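Local coordinates for protein cypemycin cysteine dehydrogenase (decarboxylating) (Streptomyces sp, PDB 6JDD) that catalyses the flavin-dependent oxidative decarboxylation of the C-terminal cysteine of the cypemycin precursor peptide, a step in the biosynthesis of this linaridin, at residues W26-L31 with H59-K64; V42-T45 with F51-V54; M101-G106 with A121-A126. All coordinates share one frame; numbering follows the deposited sequence.

In the fold
Contacts 1 and 2 adjoin on one half of a six-stranded parallel sheet, with contact 2 nested along the chain inside the loop that contact 1 closes. Their centres are 12 Å apart, and they touch directly: K64 O lies 2.9 Å from V42 N, a probable hydrogen bond, and A61 CB packs 3.9 Å from V42 CG2. Contact 3 stands on the other side of the chain's centre, its centre 22 Å from that of contact 1 and 18 Å from that of contact 2. FAD of chain C joins contacts 2 and 3, whose nearest atoms are about 5 Å apart. Contact 1 instead reaches FAD of chain B, which is bound by a second subunit.

Contact 1. Residues W26-L31 with H59-K64. With FAD (flavin-adenine dinucleotide), chain B.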
loop_
_atom_site.group_PDB
_atom_site.type_symbol
_atom_site.label_atom_id
_atom_site.label_comp_id
_atom_site.label_asym_id
_atom_site.label_seq_id
_atom_site.Cartn_x
_atom_site.Cartn_y
_atom_site.Cartn_z
ATOM N N TRP A 26 9.223 -31.969 -11.259
ATOM C CA TRP A 26 9.099 -33.332 -11.848
ATOM C C TRP A 26 10.335 -34.190 -11.498
ATOM O O TRP A 26 10.158 -35.327 -11.001
ATOM C CB TRP A 26 8.861 -33.241 -13.359
ATOM C CG TRP A 26 8.514 -34.549 -13.982
ATOM C CD1 TRP A 26 7.265 -35.008 -14.261
ATOM C CD2 TRP A 26 9.428 -35.578 -14.390
ATOM N NE1 TRP A 26 7.342 -36.248 -14.832
ATOM C CE2 TRP A 26 8.650 -36.626 -14.920
ATOM C CE3 TRP A 26 10.815 -35.707 -14.369
ATOM C CZ2 TRP A 26 9.204 -37.795 -15.420
ATOM C CZ3 TRP A 26 11.376 -36.861 -14.879
ATOM C CH2 TRP A 26 10.577 -37.882 -15.402
ATOM N N TRP A 27 11.540 -33.673 -11.728
ATOM C CA TRP A 27 12.806 -34.379 -11.393
ATOM C C TRP A 27 12.977 -34.594 -9.886
ATOM O O TRP A 27 13.470 -35.645 -9.498
ATOM C CB TRP A 27 13.986 -33.611 -11.961
ATOM C CG TRP A 27 14.092 -33.837 -13.422
ATOM C CD1 TRP A 27 13.735 -32.989 -14.426
ATOM C CD2 TRP A 27 14.500 -35.060 -14.033
ATOM N NE1 TRP A 27 13.938 -33.585 -15.641
ATOM C CE2 TRP A 27 14.415 -34.861 -15.427
ATOM C CE3 TRP A 27 14.939 -36.282 -13.536
ATOM C CZ2 TRP A 27 14.779 -35.854 -16.339
ATOM C CZ3 TRP A 27 15.277 -37.270 -14.441
ATOM C CH2 TRP A 27 15.208 -37.053 -15.824
ATOM N N ILE A 28 12.644 -33.622 -9.049
ATOM C CA ILE A 28 12.659 -33.828 -7.568
ATOM C C ILE A 28 11.686 -34.970 -7.227
ATOM O O ILE A 28 12.077 -35.870 -6.464
ATOM C CB ILE A 28 12.314 -32.545 -6.786
ATOM C CG1 ILE A 28 13.285 -31.396 -7.083
ATOM C CG2 ILE A 28 12.226 -32.845 -5.285
ATOM C CD1 ILE A 28 14.686 -31.650 -6.628
ATOM N N HIS A 29 10.467 -34.959 -7.773
ATOM C CA HIS A 29 9.477 -36.037 -7.548
ATOM C C HIS A 29 10.094 -37.377 -7.967
ATOM O O HIS A 29 10.031 -38.309 -7.170
ATOM C CB HIS A 29 8.187 -35.721 -8.291
ATOM C CG HIS A 29 7.170 -36.805 -8.165
ATOM N ND1 HIS A 29 6.575 -37.103 -6.944
ATOM C CD2 HIS A 29 6.657 -37.655 -9.081
ATOM C CE1 HIS A 29 5.737 -38.078 -7.121
ATOM N NE2 HIS A 29 5.766 -38.432 -8.418
ATOM N N TRP A 30 10.689 -37.449 -9.160
ATOM C CA TRP A 30 11.416 -38.651 -9.676
ATOM C C TRP A 30 12.473 -39.137 -8.666
ATOM O O TRP A 30 12.441 -40.325 -8.249
ATOM C CB TRP A 30 12.057 -38.373 -11.045
ATOM C CG TRP A 30 12.945 -39.469 -11.557
ATOM C CD1 TRP A 30 12.573 -40.512 -12.360
ATOM C CD2 TRP A 30 14.358 -39.636 -11.319
ATOM N NE1 TRP A 30 13.646 -41.317 -12.614
ATOM C CE2 TRP A 30 14.751 -40.816 -11.983
ATOM C CE3 TRP A 30 15.324 -38.914 -10.607
ATOM C CZ2 TRP A 30 16.066 -41.280 -11.961
ATOM C CZ3 TRP A 30 16.617 -39.382 -10.567
ATOM C CH2 TRP A 30 16.982 -40.549 -11.239
ATOM N N LEU A 31 13.376 -38.255 -8.259
ATOM C CA LEU A 31 14.439 -38.625 -7.298
ATOM C C LEU A 31 13.817 -39.111 -5.976
ATOM O O LEU A 31 14.315 -40.080 -5.428
ATOM C CB LEU A 31 15.345 -37.411 -7.102
ATOM C CG LEU A 31 16.523 -37.607 -6.153
ATOM C CD1 LEU A 31 17.440 -38.716 -6.641
ATOM C CD2 LEU A 31 17.267 -36.302 -5.996
ATOM N N HIS A 59 6.480 -29.402 -0.616
ATOM C CA HIS A 59 5.703 -30.673 -0.600
ATOM C C HIS A 59 6.536 -31.806 -1.206
ATOM O O HIS A 59 6.593 -32.872 -0.616
ATOM C CB HIS A 59 4.320 -30.509 -1.266
ATOM C CG HIS A 59 3.434 -29.594 -0.483
ATOM N ND1 HIS A 59 2.850 -29.990 0.712
ATOM C CD2 HIS A 59 3.110 -28.280 -0.658
ATOM C CE1 HIS A 59 2.197 -28.952 1.232
ATOM N NE2 HIS A 59 2.332 -27.885 0.403
ATOM N N LEU A 60 7.195 -31.597 -2.337
ATOM C CA LEU A 60 7.840 -32.728 -3.036
ATOM C C LEU A 60 9.167 -33.101 -2.369
ATOM O O LEU A 60 9.543 -34.252 -2.469
ATOM C CB LEU A 60 8.034 -32.334 -4.497
ATOM C CG LEU A 60 6.734 -32.048 -5.243
ATOM C CD1 LEU A 60 6.973 -31.304 -6.552
ATOM C CD2 LEU A 60 5.966 -33.339 -5.489
ATOM N N ALA A 61 9.855 -32.161 -1.724
ATOM C CA ALA A 61 11.193 -32.384 -1.139
ATOM C C ALA A 61 11.047 -32.657 0.347
ATOM O O ALA A 61 10.303 -31.950 0.989
ATOM C CB ALA A 61 12.074 -31.180 -1.381
ATOM N N ASN A 62 11.831 -33.578 0.873
ATOM C CA ASN A 62 11.739 -34.007 2.285
ATOM C C ASN A 62 12.735 -33.251 3.163
ATOM O O ASN A 62 12.661 -33.400 4.354
ATOM C CB ASN A 62 11.943 -35.509 2.397
ATOM C CG ASN A 62 13.204 -35.990 1.735
ATOM O OD1 ASN A 62 13.701 -35.398 0.802
ATOM N ND2 ASN A 62 13.722 -37.083 2.217
ATOM N N GLY A 63 13.659 -32.492 2.582
ATOM C CA GLY A 63 14.660 -31.720 3.348
ATOM C C GLY A 63 14.221 -30.284 3.521
ATOM O O GLY A 63 13.077 -30.040 3.309
ATOM N N LYS A 64 15.115 -29.361 3.856
ATOM C CA LYS A 64 14.786 -27.916 3.985
ATOM C C LYS A 64 14.643 -27.294 2.605
ATOM O O LYS A 64 15.379 -27.710 1.668
ATOM C CB LYS A 64 15.867 -27.206 4.789
ATOM C CG LYS A 64 15.945 -27.662 6.241
ATOM C CD LYS A 64 14.561 -27.943 6.878
ATOM C CE LYS A 64 14.498 -27.740 8.385
ATOM N NZ LYS A 64 15.504 -28.566 9.102
HETATM P PA FAD B . -10.049 -22.593 -7.941
HETATM O O1A FAD B . -10.436 -21.704 -9.077
HETATM O O2A FAD B . -8.752 -22.333 -7.249
HETATM O O5B FAD B . -11.233 -22.619 -6.859
HETATM C C5B FAD B . -11.202 -21.659 -5.774
HETATM C C4B FAD B . -12.601 -21.457 -5.246
HETATM O O4B FAD B . -12.882 -20.036 -5.172
HETATM C C3B FAD B . -13.732 -22.060 -6.091
HETATM O O3B FAD B . -14.780 -22.559 -5.270
HETATM C C2B FAD B . -14.195 -20.864 -6.928
HETATM O O2B FAD B . -15.530 -20.988 -7.367
HETATM C C1B FAD B . -14.034 -19.729 -5.924
HETATM N N9A FAD B . -13.840 -18.423 -6.541
HETATM C C8A FAD B . -14.339 -17.980 -7.741
HETATM N N7A FAD B . -13.978 -16.747 -8.013
HETATM C C5A FAD B . -13.199 -16.360 -6.929
HETATM C C6A FAD B . -12.522 -15.165 -6.618
HETATM N N6A FAD B . -12.519 -14.091 -7.402
HETATM N N1A FAD B . -11.840 -15.124 -5.449
HETATM C C2A FAD B . -11.846 -16.208 -4.663
HETATM N N3A FAD B . -12.443 -17.382 -4.852
HETATM C C4A FAD B . -13.110 -17.390 -6.018
HETATM N N1 FAD B . -7.477 -31.161 -3.960
HETATM C C2 FAD B . -7.739 -32.238 -4.734
HETATM O O2 FAD B . -8.875 -32.446 -5.168
HETATM N N3 FAD B . -6.776 -33.137 -5.070
HETATM C C4 FAD B . -5.478 -33.004 -4.641
HETATM O O4 FAD B . -4.643 -33.836 -4.966
HETATM C C4X FAD B . -5.164 -31.894 -3.833
HETATM N N5 FAD B . -3.932 -31.752 -3.416
HETATM C C5X FAD B . -3.653 -30.664 -2.631
HETATM C C6 FAD B . -2.334 -30.494 -2.174
HETATM C C7 FAD B . -1.981 -29.428 -1.383
HETATM C C7M FAD B . -0.558 -29.276 -0.911
HETATM C C8 FAD B . -2.965 -28.476 -1.019
HETATM C C8M FAD B . -2.603 -27.297 -0.153
HETATM C C9 FAD B . -4.263 -28.631 -1.461
HETATM C C9A FAD B . -4.632 -29.719 -2.270
HETATM N N10 FAD B . -5.934 -29.905 -2.734
HETATM C C10 FAD B . -6.245 -30.994 -3.527
HETATM C "C1'" FAD B . -6.985 -28.937 -2.377
HETATM C "C2'" FAD B . -7.271 -27.963 -3.504
HETATM O "O2'" FAD B . -6.133 -27.135 -3.723
HETATM C "C3'" FAD B . -8.481 -27.085 -3.177
HETATM O "O3'" FAD B . -9.658 -27.887 -3.171
HETATM C "C4'" FAD B . -8.674 -25.918 -4.149
HETATM O "O4'" FAD B . -9.809 -25.146 -3.750
HETATM C "C5'" FAD B . -8.859 -26.379 -5.576
HETATM O "O5'" FAD B . -9.222 -25.244 -6.408
HETATM P P FAD B . -9.242 -25.416 -8.003
HETATM O O1P FAD B . -10.034 -26.636 -8.336
HETATM O O2P FAD B . -7.840 -25.305 -8.507
HETATM O O3P FAD B . -10.066 -24.114 -8.449
#
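I28 and H29 of helix 24-34 meet L60 and A61 at the end of helix 54-60. The CG2 methyl of I28 does the touching on one side: it lies 4.3 Å from L60 CB and 4.2 Å from A61 CB, so one branch covers the last helical residue and the residue that follows it. This methyl is anti to the I28 backbone N, with CG1 on the N side (chi1 -59°), which leaves CG2 as the branch turned to the second helix. H29 crosses L60 at a slant, with ND1 4.1 Å from L60 CD2. Two neighbouring side chains of helix 24-34 thus meet L60 at different points, I28 at its CB and H29 at its CD2 methyl. The evidence is for van der Waals packing, with 171 Å² buried in all.

In the next shell, the carbonyl oxygen of L60 accepts a hydrogen bond from R32 NE, which ties the end of helix 54-60 to helix 24-34. A61 already has non-helical backbone angles, and the side chain of N62 bonds to L38 O and V40 N, tying the loop after helix 54-60 to the start of strand 39-44 and to L38 just before it. H59 faces another way: FAD methyl C7M of chain B sits 3.4 Å above its ring plane, offset toward the rim. W26 stacks on W26 of the second subunit, so the same helix also forms part of the subunit interface.

The two helices belong to consecutive beta-alpha-beta units linking strands 10-15, 39-44 and 65-67, an arrangement characteristic of the Rossmann-like flavoprotein fold of the HFCD family.

Contact 2. Residues V42-T45 with F51-V54; sequences VSVT and FLAV. With FAD (flavin-adenine dinucleotide), chain C.
V44 turns its side chain from strand 39-44 toward both L52 and V54, and a single branch, CG1, touches each. V44 CG1 is 3.9 Å from L52 CD1 and 4.2 Å from V54 CG2. That branch is anti to the V44 backbone N (chi1 -179°), which places it beside the carbonyl carbon. The leucine crosses the valine at a slant. Its CG lies between its own backbone N and carbonyl carbon (chi1 62°), and this rotation brings CD1 to the strand although the CB itself does not point there. V54 approaches differently, the two valines sliding past each other in opposite directions. All three contacting groups are aliphatic, and 109 Å² is buried.

The ends of both segments carry the cofactor. T45 OG1 donates a hydrogen bond to FAD O2P of chain C at 2.5 Å, and the same oxygen is also bonded to A48 N, so the hydroxyl is fixed from two directions. F51 addresses the dimethylbenzene end of the isoalloxazine: its CZ is 3.6 Å from FAD C7, reached obliquely, while FAD C8M lies in the ring plane at the phenyl edge. The apolar contact thus lies behind two residues of the flavin pocket, one at the phosphate and one at the ring system.

S43 bonds by backbone to V13 and V15 of strand 10-15, and V44 to W66 of strand 65-67. L57 of helix 54-60 touches both V44 and L52; L52 also rests on V15, and V54 packs on V65 and V67.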
loop_
_atom_site.group_PDB
_atom_site.type_symbol
_atom_site.label_atom_id
_atom_site.label_comp_id
_atom_site.label_asym_id
_atom_site.label_seq_id
_atom_site.Cartn_x
_atom_site.Cartn_y
_atom_site.Cartn_z
ATOM N N VAL A 42 16.623 -28.137 -0.896
ATOM C CA VAL A 42 16.471 -27.331 -2.130
ATOM C C VAL A 42 16.544 -25.844 -1.792
ATOM O O VAL A 42 15.880 -25.389 -0.843
ATOM C CB VAL A 42 15.159 -27.661 -2.857
ATOM C CG1 VAL A 42 15.082 -26.928 -4.182
ATOM C CG2 VAL A 42 14.980 -29.149 -3.081
ATOM N N SER A 43 17.353 -25.133 -2.552
ATOM C CA SER A 43 17.425 -23.650 -2.546
ATOM C C SER A 43 16.952 -23.156 -3.915
ATOM O O SER A 43 17.165 -23.831 -4.910
ATOM C CB SER A 43 18.809 -23.133 -2.173
ATOM O OG SER A 43 19.814 -23.558 -3.084
ATOM N N VAL A 44 16.280 -22.033 -3.953
ATOM C CA VAL A 44 15.682 -21.540 -5.215
ATOM C C VAL A 44 15.976 -20.046 -5.310
ATOM O O VAL A 44 15.663 -19.319 -4.395
ATOM C CB VAL A 44 14.166 -21.804 -5.231
ATOM C CG1 VAL A 44 13.547 -21.341 -6.522
ATOM C CG2 VAL A 44 13.821 -23.251 -4.984
ATOM N N THR A 45 16.523 -19.591 -6.417
ATOM C CA THR A 45 16.869 -18.166 -6.612
ATOM C C THR A 45 15.585 -17.433 -6.899
ATOM O O THR A 45 14.663 -18.018 -7.432
ATOM C CB THR A 45 17.853 -17.876 -7.751
ATOM O OG1 THR A 45 17.270 -18.132 -9.036
ATOM C CG2 THR A 45 19.153 -18.627 -7.580
ATOM N N PHE A 51 9.710 -19.166 -12.348
ATOM C CA PHE A 51 9.491 -20.301 -13.287
ATOM C C PHE A 51 8.970 -21.540 -12.565
ATOM O O PHE A 51 8.489 -22.464 -13.243
ATOM C CB PHE A 51 10.755 -20.611 -14.078
ATOM C CG PHE A 51 11.176 -19.492 -15.003
ATOM C CD1 PHE A 51 10.254 -18.847 -15.821
ATOM C CD2 PHE A 51 12.504 -19.076 -15.051
ATOM C CE1 PHE A 51 10.657 -17.824 -16.664
ATOM C CE2 PHE A 51 12.904 -18.037 -15.871
ATOM C CZ PHE A 51 11.979 -17.415 -16.675
ATOM N N LEU A 52 9.049 -21.552 -11.240
ATOM C CA LEU A 52 8.428 -22.631 -10.443
ATOM C C LEU A 52 7.862 -22.056 -9.149
ATOM O O LEU A 52 8.062 -20.875 -8.894
ATOM C CB LEU A 52 9.437 -23.746 -10.202
ATOM C CG LEU A 52 10.683 -23.383 -9.421
ATOM C CD1 LEU A 52 10.352 -23.055 -7.985
ATOM C CD2 LEU A 52 11.641 -24.556 -9.446
ATOM N N ALA A 53 7.146 -22.875 -8.385
ATOM C CA ALA A 53 6.570 -22.468 -7.098
ATOM C C ALA A 53 7.378 -23.134 -5.980
ATOM O O ALA A 53 7.429 -24.382 -5.917
ATOM C CB ALA A 53 5.107 -22.825 -7.092
ATOM N N VAL A 54 7.948 -22.321 -5.094
ATOM C CA VAL A 54 8.700 -22.857 -3.926
ATOM C C VAL A 54 7.770 -23.756 -3.101
ATOM O O VAL A 54 8.267 -24.765 -2.532
ATOM C CB VAL A 54 9.292 -21.706 -3.105
ATOM C CG1 VAL A 54 9.976 -22.211 -1.855
ATOM C CG2 VAL A 54 10.270 -20.934 -3.957
HETATM P PA FAD C . 19.461 -14.617 -9.062
HETATM O O1A FAD C . 19.662 -14.771 -7.590
HETATM O O2A FAD C . 18.066 -14.487 -9.576
HETATM O O5B FAD C . 20.340 -13.384 -9.593
HETATM C C5B FAD C . 19.733 -12.068 -9.638
HETATM C C4B FAD C . 20.816 -11.018 -9.594
HETATM O O4B FAD C . 20.490 -10.041 -8.572
HETATM C C3B FAD C . 22.226 -11.520 -9.253
HETATM O O3B FAD C . 23.218 -10.799 -9.973
HETATM C C2B FAD C . 22.319 -11.253 -7.748
HETATM O O2B FAD C . 23.649 -11.109 -7.300
HETATM C C1B FAD C . 21.540 -9.948 -7.637
HETATM N N9A FAD C . 20.959 -9.722 -6.320
HETATM C C8A FAD C . 21.450 -10.132 -5.105
HETATM N N7A FAD C . 20.684 -9.767 -4.103
HETATM C C5A FAD C . 19.633 -9.077 -4.695
HETATM C C6A FAD C . 18.493 -8.439 -4.168
HETATM N N6A FAD C . 18.206 -8.390 -2.871
HETATM N N1A FAD C . 17.650 -7.848 -5.048
HETATM C C2A FAD C . 17.944 -7.901 -6.354
HETATM N N3A FAD C . 18.982 -8.470 -6.962
HETATM C C4A FAD C . 19.797 -9.046 -6.062
HETATM N N1 FAD C . 19.829 -17.676 -18.356
HETATM C C2 FAD C . 20.634 -18.743 -18.562
HETATM O O2 FAD C . 21.817 -18.721 -18.214
HETATM N N3 FAD C . 20.186 -19.880 -19.157
HETATM C C4 FAD C . 18.887 -20.012 -19.585
HETATM O O4 FAD C . 18.526 -21.053 -20.115
HETATM C C4X FAD C . 18.018 -18.922 -19.388
HETATM N N5 FAD C . 16.777 -19.031 -19.790
HETATM C C5X FAD C . 15.951 -17.957 -19.587
HETATM C C6 FAD C . 14.614 -18.057 -20.011
HETATM C C7 FAD C . 13.729 -17.019 -19.841
HETATM C C7M FAD C . 12.303 -17.159 -20.308
HETATM C C8 FAD C . 14.170 -15.822 -19.224
HETATM C C8M FAD C . 13.218 -14.672 -19.025
HETATM C C9 FAD C . 15.480 -15.713 -18.802
HETATM C C9A FAD C . 16.391 -16.769 -18.973
HETATM N N10 FAD C . 17.720 -16.692 -18.559
HETATM C C10 FAD C . 18.577 -17.759 -18.751
HETATM C "C1'" FAD C . 18.216 -15.464 -17.913
HETATM C "C2'" FAD C . 18.290 -15.603 -16.404
HETATM O "O2'" FAD C . 16.978 -15.739 -15.869
HETATM C "C3'" FAD C . 18.971 -14.385 -15.773
HETATM O "O3'" FAD C . 20.347 -14.372 -16.139
HETATM C "C4'" FAD C . 18.857 -14.340 -14.248
HETATM O "O4'" FAD C . 19.498 -13.162 -13.755
HETATM C "C5'" FAD C . 19.465 -15.554 -13.586
HETATM O "O5'" FAD C . 19.492 -15.359 -12.146
HETATM P P FAD C . 19.868 -16.595 -11.194
HETATM O O1P FAD C . 21.126 -17.217 -11.703
HETATM O O2P FAD C . 18.655 -17.450 -11.031
HETATM O O3P FAD C . 20.173 -15.844 -9.810
#

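Contact 3. Residues M101-G106 with A121-A126. With FAD (flavin-adenine dinucleotide), chain C.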
loop_
_atom_site.group_PDB
_atom_site.type_symbol
_atom_site.label_atom_id
_atom_site.label_comp_id
_atom_site.label_asym_id
_atom_site.label_seq_id
_atom_site.Cartn_x
_atom_site.Cartn_y
_atom_site.Cartn_z
ATOM N N MET A 101 29.073 -17.597 -13.695
ATOM C CA MET A 101 29.983 -16.440 -13.617
ATOM C C MET A 101 30.187 -16.001 -12.143
ATOM O O MET A 101 31.317 -15.795 -11.728
ATOM C CB MET A 101 29.480 -15.281 -14.476
ATOM C CG MET A 101 29.347 -15.574 -15.939
ATOM S SD MET A 101 30.918 -16.039 -16.797
ATOM C CE MET A 101 30.941 -17.819 -16.532
ATOM N N ARG A 102 29.089 -15.880 -11.390
ATOM C CA ARG A 102 29.156 -15.450 -9.966
ATOM C C ARG A 102 30.008 -16.438 -9.157
ATOM O O ARG A 102 30.770 -15.982 -8.282
ATOM C CB ARG A 102 27.746 -15.334 -9.377
ATOM C CG ARG A 102 27.006 -14.067 -9.782
ATOM C CD ARG A 102 25.963 -13.656 -8.761
ATOM N NE ARG A 102 24.792 -14.523 -8.782
ATOM C CZ ARG A 102 24.157 -14.955 -7.698
ATOM N NH1 ARG A 102 24.579 -14.600 -6.497
ATOM N NH2 ARG A 102 23.101 -15.740 -7.821
ATOM N N LEU A 103 29.875 -17.736 -9.446
ATOM C CA LEU A 103 30.618 -18.799 -8.735
ATOM C C LEU A 103 32.110 -18.699 -9.084
ATOM O O LEU A 103 32.938 -18.680 -8.201
ATOM C CB LEU A 103 30.010 -20.130 -9.169
ATOM C CG LEU A 103 30.520 -21.340 -8.424
ATOM C CD1 LEU A 103 30.288 -21.221 -6.908
ATOM C CD2 LEU A 103 29.843 -22.555 -9.018
ATOM N N ALA A 104 32.398 -18.581 -10.370
ATOM C CA ALA A 104 33.748 -18.411 -10.934
ATOM C C ALA A 104 34.415 -17.151 -10.393
ATOM O O ALA A 104 35.614 -17.042 -10.532
ATOM C CB ALA A 104 33.657 -18.325 -12.434
ATOM N N GLN A 105 33.653 -16.209 -9.845
ATOM C CA GLN A 105 34.225 -14.908 -9.460
ATOM C C GLN A 105 34.229 -14.780 -7.933
ATOM O O GLN A 105 34.459 -13.670 -7.417
ATOM C CB GLN A 105 33.461 -13.811 -10.185
ATOM C CG GLN A 105 33.787 -13.858 -11.660
ATOM C CD GLN A 105 32.809 -13.120 -12.552
ATOM O OE1 GLN A 105 31.945 -12.372 -12.082
ATOM N NE2 GLN A 105 32.961 -13.325 -13.861
ATOM N N GLY A 106 33.942 -15.857 -7.233
ATOM C CA GLY A 106 34.043 -15.830 -5.760
ATOM C C GLY A 106 32.927 -15.047 -5.078
ATOM O O GLY A 106 33.012 -14.839 -3.876
ATOM N N ALA A 121 32.510 -30.231 -0.417
ATOM C CA ALA A 121 31.798 -31.401 -0.969
ATOM C C ALA A 121 31.782 -31.304 -2.495
ATOM O O ALA A 121 31.951 -30.233 -3.087
ATOM C CB ALA A 121 30.392 -31.485 -0.405
ATOM N N PRO A 122 31.561 -32.444 -3.187
ATOM C CA PRO A 122 31.347 -32.431 -4.631
ATOM C C PRO A 122 30.237 -31.449 -5.031
ATOM O O PRO A 122 29.200 -31.457 -4.473
ATOM C CB PRO A 122 30.920 -33.866 -4.933
ATOM C CG PRO A 122 31.464 -34.690 -3.788
ATOM C CD PRO A 122 31.457 -33.783 -2.586
ATOM N N LEU A 123 30.550 -30.600 -5.995
ATOM C CA LEU A 123 29.665 -29.545 -6.529
ATOM C C LEU A 123 29.519 -29.801 -8.009
ATOM O O LEU A 123 30.487 -29.638 -8.703
ATOM C CB LEU A 123 30.334 -28.188 -6.310
ATOM C CG LEU A 123 29.409 -26.975 -6.328
ATOM C CD1 LEU A 123 30.080 -25.796 -5.696
ATOM C CD2 LEU A 123 28.976 -26.623 -7.733
ATOM N N VAL A 124 28.341 -30.185 -8.458
ATOM C CA VAL A 124 28.088 -30.506 -9.887
ATOM C C VAL A 124 27.178 -29.449 -10.485
ATOM O O VAL A 124 26.191 -29.096 -9.891
ATOM C CB VAL A 124 27.486 -31.896 -10.060
ATOM C CG1 VAL A 124 27.432 -32.276 -11.524
ATOM C CG2 VAL A 124 28.261 -32.924 -9.259
ATOM N N ILE A 125 27.524 -29.025 -11.682
ATOM C CA ILE A 125 26.873 -27.882 -12.359
ATOM C C ILE A 125 26.185 -28.410 -13.608
ATOM O O ILE A 125 26.881 -28.814 -14.578
ATOM C CB ILE A 125 27.876 -26.768 -12.683
ATOM C CG1 ILE A 125 28.596 -26.323 -11.417
ATOM C CG2 ILE A 125 27.163 -25.615 -13.377
ATOM C CD1 ILE A 125 29.617 -25.249 -11.630
ATOM N N ALA A 126 24.865 -28.372 -13.561
ATOM C CA ALA A 126 24.009 -28.773 -14.676
ATOM C C ALA A 126 23.661 -27.500 -15.436
ATOM O O ALA A 126 22.537 -27.018 -15.346
ATOM C CB ALA A 126 22.829 -29.513 -14.150
HETATM P PA FAD C . 19.461 -14.617 -9.062
HETATM O O1A FAD C . 19.662 -14.771 -7.590
HETATM O O2A FAD C . 18.066 -14.487 -9.576
HETATM O O5B FAD C . 20.340 -13.384 -9.593
HETATM C C5B FAD C . 19.733 -12.068 -9.638
HETATM C C4B FAD C . 20.816 -11.018 -9.594
HETATM O O4B FAD C . 20.490 -10.041 -8.572
HETATM C C3B FAD C . 22.226 -11.520 -9.253
HETATM O O3B FAD C . 23.218 -10.799 -9.973
HETATM C C2B FAD C . 22.319 -11.253 -7.748
HETATM O O2B FAD C . 23.649 -11.109 -7.300
HETATM C C1B FAD C . 21.540 -9.948 -7.637
HETATM N N9A FAD C . 20.959 -9.722 -6.320
HETATM C C8A FAD C . 21.450 -10.132 -5.105
HETATM N N7A FAD C . 20.684 -9.767 -4.103
HETATM C C5A FAD C . 19.633 -9.077 -4.695
HETATM C C6A FAD C . 18.493 -8.439 -4.168
HETATM N N6A FAD C . 18.206 -8.390 -2.871
HETATM N N1A FAD C . 17.650 -7.848 -5.048
HETATM C C2A FAD C . 17.944 -7.901 -6.354
HETATM N N3A FAD C . 18.982 -8.470 -6.962
HETATM C C4A FAD C . 19.797 -9.046 -6.062
HETATM N N1 FAD C . 19.829 -17.676 -18.356
HETATM C C2 FAD C . 20.634 -18.743 -18.562
HETATM O O2 FAD C . 21.817 -18.721 -18.214
HETATM N N3 FAD C . 20.186 -19.880 -19.157
HETATM C C4 FAD C . 18.887 -20.012 -19.585
HETATM O O4 FAD C . 18.526 -21.053 -20.115
HETATM C C4X FAD C . 18.018 -18.922 -19.388
HETATM N N5 FAD C . 16.777 -19.031 -19.790
HETATM C C5X FAD C . 15.951 -17.957 -19.587
HETATM C C6 FAD C . 14.614 -18.057 -20.011
HETATM C C7 FAD C . 13.729 -17.019 -19.841
HETATM C C7M FAD C . 12.303 -17.159 -20.308
HETATM C C8 FAD C . 14.170 -15.822 -19.224
HETATM C C8M FAD C . 13.218 -14.672 -19.025
HETATM C C9 FAD C . 15.480 -15.713 -18.802
HETATM C C9A FAD C . 16.391 -16.769 -18.973
HETATM N N10 FAD C . 17.720 -16.692 -18.559
HETATM C C10 FAD C . 18.577 -17.759 -18.751
HETATM C "C1'" FAD C . 18.216 -15.464 -17.913
HETATM C "C2'" FAD C . 18.290 -15.603 -16.404
HETATM O "O2'" FAD C . 16.978 -15.739 -15.869
HETATM C "C3'" FAD C . 18.971 -14.385 -15.773
HETATM O "O3'" FAD C . 20.347 -14.372 -16.139
HETATM C "C4'" FAD C . 18.857 -14.340 -14.248
HETATM O "O4'" FAD C . 19.498 -13.162 -13.755
HETATM C "C5'" FAD C . 19.465 -15.554 -13.586
HETATM O "O5'" FAD C . 19.492 -15.359 -12.146
HETATM P P FAD C . 19.868 -16.595 -11.194
HETATM O O1P FAD C . 21.126 -17.217 -11.703
HETATM O O2P FAD C . 18.655 -17.450 -11.031
HETATM O O3P FAD C . 20.173 -15.844 -9.810
#
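The R102 guanidinium, next to L103 on helix 97-104, turns one face to the FAD ribose of chain C: C2B sits 4.1 Å above the plane, over its centre. This helix is part of the beta-alpha-beta connection between strands 90-95 and 123-127 of a Rossmann-like sheet. R102 NH2 comes within 3.5 Å of FAD O3P, a close approach rather than an established hydrogen bond; its charge probably helps to steady the diphosphate. NH1 forms a salt bridge with D109, and the bend at chi3 (-73°) helps lay the group over the sugar. Replacing R102 with a leucine would probably leave D109 without its salt-bridge mate and strip the ribose of its flat, charged cover.

L103 points to the sheet instead. Its CG is anti to the backbone N (chi1 -173°), and CD2 meets I125 CD1 tip to tip at 3.8 Å. L103 CD2 also lies 4.4 Å from L123 CD2; L116 packs on both leucines. At the C-terminus of the helix, G106, with positive phi, is the C-prime residue of a Schellman motif, in which G106 N donates to L103 O at 3.1 Å.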